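Local coordinates for protein vacuolar aminopeptidase 1 (Saccharomyces cerevisiae, PDB 5JGF) that removes N-terminal amino acids, preferably neutral or hydrophobic ones, from peptides and proteins in the vacuole as a zinc-dependent aminopeptidase, at residues D[315-320]-D[333-338]. Numbering follows the deposited sequence.
Sequences SVVERS and TVWANS
Val-317 lies against the six-membered ring of Trp-335. Its CG2 is 3.6 Å from Trp-335 CZ2 and 3.7 Å from Trp-335 CH2, and it meets the indole at a slant. The CB of Val-317 also rests near CZ2. CG1 of Val-317 touches both neighbours. It stands anti to the backbone N (chi1 174°), which carries it to CG1 of Val-334, tip to tip at 4.1 Å, while it still borders Trp-335 CZ2. One valine thus touches two consecutive residues of helix 331-336. The contact is small, apolar and buried; about 115 Å² is lost to solvent, counting both segments. With Val-317 cut back to an alanine, the indole at CZ2 and CH2 would probably lose packing, and CG1 of Val-334 its partner on this helix. Just past the helix end, Ser-338 OG donates a hydrogen bond of 2.6 Å to Val-334 O, from above the carbonyl plane. The same oxygen also takes the backbone N-H of Asn-337. This is plain packing away from the zinc sites. Val-334 also touches Val-329, Ala-81 and Val-85. Helix 312-324 and helix 331-336 meet here; Val-316 of the first packs on strand 69-76 of the mixed sheet, and the second leads into strand 339-347 of that same sheet.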
ATOM      1  N   SER D 315       7.305 -15.808  54.192  1.00 18.26           N
ATOM      2  CA  SER D 315       7.702 -17.029  54.884  1.00 19.74           C
ATOM      3  C   SER D 315       8.644 -16.724  56.045  1.00 18.85           C
ATOM      4  O   SER D 315       8.458 -17.222  57.155  1.00 18.15           O
ATOM      5  CB  SER D 315       8.390 -17.988  53.913  1.00 20.30           C
ATOM      6  OG  SER D 315       8.884 -19.125  54.600  1.00 25.19           O
ATOM      7  N   VAL D 316       9.657 -15.911  55.774  1.00 17.21           N
ATOM      8  CA  VAL D 316      10.634 -15.527  56.786  1.00 17.39           C
ATOM      9  C   VAL D 316       9.954 -14.875  57.985  1.00 18.68           C
ATOM     10  O   VAL D 316      10.238 -15.222  59.132  1.00 17.90           O
ATOM     11  CB  VAL D 316      11.682 -14.548  56.200  1.00 16.77           C
ATOM     12  CG1 VAL D 316      12.493 -13.904  57.321  1.00 17.89           C
ATOM     13  CG2 VAL D 316      12.604 -15.293  55.245  1.00 17.79           C
ATOM     14  N   VAL D 317       9.053 -13.935  57.721  1.00 15.87           N
ATOM     15  CA  VAL D 317       8.357 -13.244  58.800  1.00 16.93           C
ATOM     16  C   VAL D 317       7.435 -14.170  59.594  1.00 19.14           C
ATOM     17  O   VAL D 317       7.361 -14.065  60.821  1.00 18.10           O
ATOM     18  CB  VAL D 317       7.552 -12.040  58.261  1.00 17.05           C
ATOM     19  CG1 VAL D 317       6.726 -11.415  59.376  1.00 18.36           C
ATOM     20  CG2 VAL D 317       8.509 -10.999  57.690  1.00 16.96           C
ATOM     21  N   GLU D 318       6.740 -15.076  58.911  1.00 16.95           N
ATOM     22  CA  GLU D 318       5.851 -15.997  59.612  1.00 19.23           C
ATOM     23  C   GLU D 318       6.637 -17.017  60.433  1.00 18.58           C
ATOM     24  O   GLU D 318       6.340 -17.229  61.610  1.00 19.39           O
ATOM     25  CB  GLU D 318       4.924 -16.728  58.633  1.00 19.76           C
ATOM     26  CG  GLU D 318       4.164 -17.892  59.273  1.00 24.35           C
ATOM     27  CD  GLU D 318       2.968 -18.354  58.457  1.00 28.24           C
ATOM     28  OE1 GLU D 318       3.007 -18.246  57.213  1.00 29.63           O
ATOM     29  OE2 GLU D 318       1.990 -18.840  59.063  1.00 29.64           O
ATOM     30  N   ARG D 319       7.639 -17.639  59.818  1.00 17.42           N
ATOM     31  CA  ARG D 319       8.452 -18.639  60.507  1.00 19.08           C
ATOM     32  C   ARG D 319       9.199 -18.035  61.693  1.00 19.97           C
ATOM     33  O   ARG D 319       9.282 -18.643  62.764  1.00 20.28           O
ATOM     34  CB  ARG D 319       9.461 -19.263  59.537  1.00 17.63           C
ATOM     35  CG  ARG D 319       8.816 -19.964  58.355  1.00 17.93           C
ATOM     36  CD  ARG D 319       9.841 -20.523  57.379  1.00 19.80           C
ATOM     37  NE  ARG D 319      10.605 -21.626  57.951  1.00 20.38           N
ATOM     38  CZ  ARG D 319      11.170 -22.590  57.235  1.00 22.21           C
ATOM     39  NH1 ARG D 319      11.057 -22.594  55.911  1.00 21.57           N
ATOM     40  NH2 ARG D 319      11.846 -23.556  57.840  1.00 22.50           N
ATOM     41  N   SER D 320       9.745 -16.841  61.492  1.00 18.78           N
ATOM     42  CA  SER D 320      10.495 -16.149  62.534  1.00 20.73           C
ATOM     43  C   SER D 320       9.613 -15.777  63.718  1.00 21.00           C
ATOM     44  O   SER D 320       9.948 -16.071  64.868  1.00 21.67           O
ATOM     45  CB  SER D 320      11.148 -14.887  61.960  1.00 18.79           C
ATOM     46  OG  SER D 320      12.148 -15.230  61.018  1.00 23.83           O
ATOM     47  N   THR D 333      -1.537  -7.688  61.720  1.00 20.03           N
ATOM     48  CA  THR D 333      -1.137  -6.497  62.453  1.00 19.07           C
ATOM     49  C   THR D 333       0.304  -6.156  62.094  1.00 17.79           C
ATOM     50  O   THR D 333       0.659  -4.987  61.960  1.00 16.69           O
ATOM     51  CB  THR D 333      -1.249  -6.716  63.976  1.00 21.20           C
ATOM     52  OG1 THR D 333      -2.632  -6.807  64.334  1.00 23.56           O
ATOM     53  CG2 THR D 333      -0.603  -5.567  64.735  1.00 20.64           C
ATOM     54  N   VAL D 334       1.127  -7.189  61.931  1.00 15.81           N
ATOM     55  CA  VAL D 334       2.530  -7.002  61.577  1.00 16.61           C
ATOM     56  C   VAL D 334       2.666  -6.231  60.263  1.00 15.88           C
ATOM     57  O   VAL D 334       3.318  -5.191  60.202  1.00 15.10           O
ATOM     58  CB  VAL D 334       3.251  -8.359  61.424  1.00 15.39           C
ATOM     59  CG1 VAL D 334       4.660  -8.148  60.864  1.00 15.30           C
ATOM     60  CG2 VAL D 334       3.312  -9.071  62.775  1.00 16.73           C
ATOM     61  N   TRP D 335       2.037  -6.741  59.211  1.00 15.55           N
ATOM     62  CA  TRP D 335       2.123  -6.096  57.909  1.00 15.88           C
ATOM     63  C   TRP D 335       1.436  -4.739  57.850  1.00 16.39           C
ATOM     64  O   TRP D 335       1.902  -3.838  57.151  1.00 14.31           O
ATOM     65  CB  TRP D 335       1.582  -7.040  56.831  1.00 16.47           C
ATOM     66  CG  TRP D 335       2.498  -8.214  56.621  1.00 18.34           C
ATOM     67  CD1 TRP D 335       2.202  -9.535  56.805  1.00 17.37           C
ATOM     68  CD2 TRP D 335       3.877  -8.162  56.229  1.00 18.17           C
ATOM     69  NE1 TRP D 335       3.312 -10.308  56.556  1.00 17.50           N
ATOM     70  CE2 TRP D 335       4.355  -9.490  56.202  1.00 19.64           C
ATOM     71  CE3 TRP D 335       4.756  -7.120  55.901  1.00 18.72           C
ATOM     72  CZ2 TRP D 335       5.675  -9.806  55.860  1.00 19.18           C
ATOM     73  CZ3 TRP D 335       6.069  -7.433  55.559  1.00 20.41           C
ATOM     74  CH2 TRP D 335       6.514  -8.767  55.544  1.00 19.73           C
ATOM     75  N   ALA D 336       0.344  -4.575  58.592  1.00 15.44           N
ATOM     76  CA  ALA D 336      -0.356  -3.297  58.595  1.00 16.50           C
ATOM     77  C   ALA D 336       0.573  -2.208  59.128  1.00 17.07           C
ATOM     78  O   ALA D 336       0.434  -1.036  58.779  1.00 17.13           O
ATOM     79  CB  ALA D 336      -1.618  -3.384  59.449  1.00 16.97           C
ATOM     80  N   ASN D 337       1.531  -2.604  59.961  1.00 14.61           N
ATOM     81  CA  ASN D 337       2.479  -1.660  60.548  1.00 16.10           C
ATOM     82  C   ASN D 337       3.854  -1.678  59.888  1.00 15.98           C
ATOM     83  O   ASN D 337       4.799  -1.097  60.416  1.00 15.17           O
ATOM     84  CB  ASN D 337       2.648  -1.954  62.045  1.00 17.01           C
ATOM     85  CG  ASN D 337       1.449  -1.525  62.865  1.00 18.23           C
ATOM     86  OD1 ASN D 337       1.221  -0.331  63.073  1.00 17.01           O
ATOM     87  ND2 ASN D 337       0.670  -2.497  63.329  1.00 17.50           N
ATOM     88  N   SER D 338       3.962  -2.326  58.730  1.00 16.57           N
ATOM     89  CA  SER D 338       5.240  -2.434  58.031  1.00 14.81           C
ATOM     90  C   SER D 338       5.413  -1.472  56.859  1.00 15.21           C
ATOM     91  O   SER D 338       4.451  -0.895  56.357  1.00 14.71           O
ATOM     92  CB  SER D 338       5.427  -3.862  57.507  1.00 15.22           C
ATOM     93  OG  SER D 338       5.329  -4.828  58.545  1.00 14.26           O
TER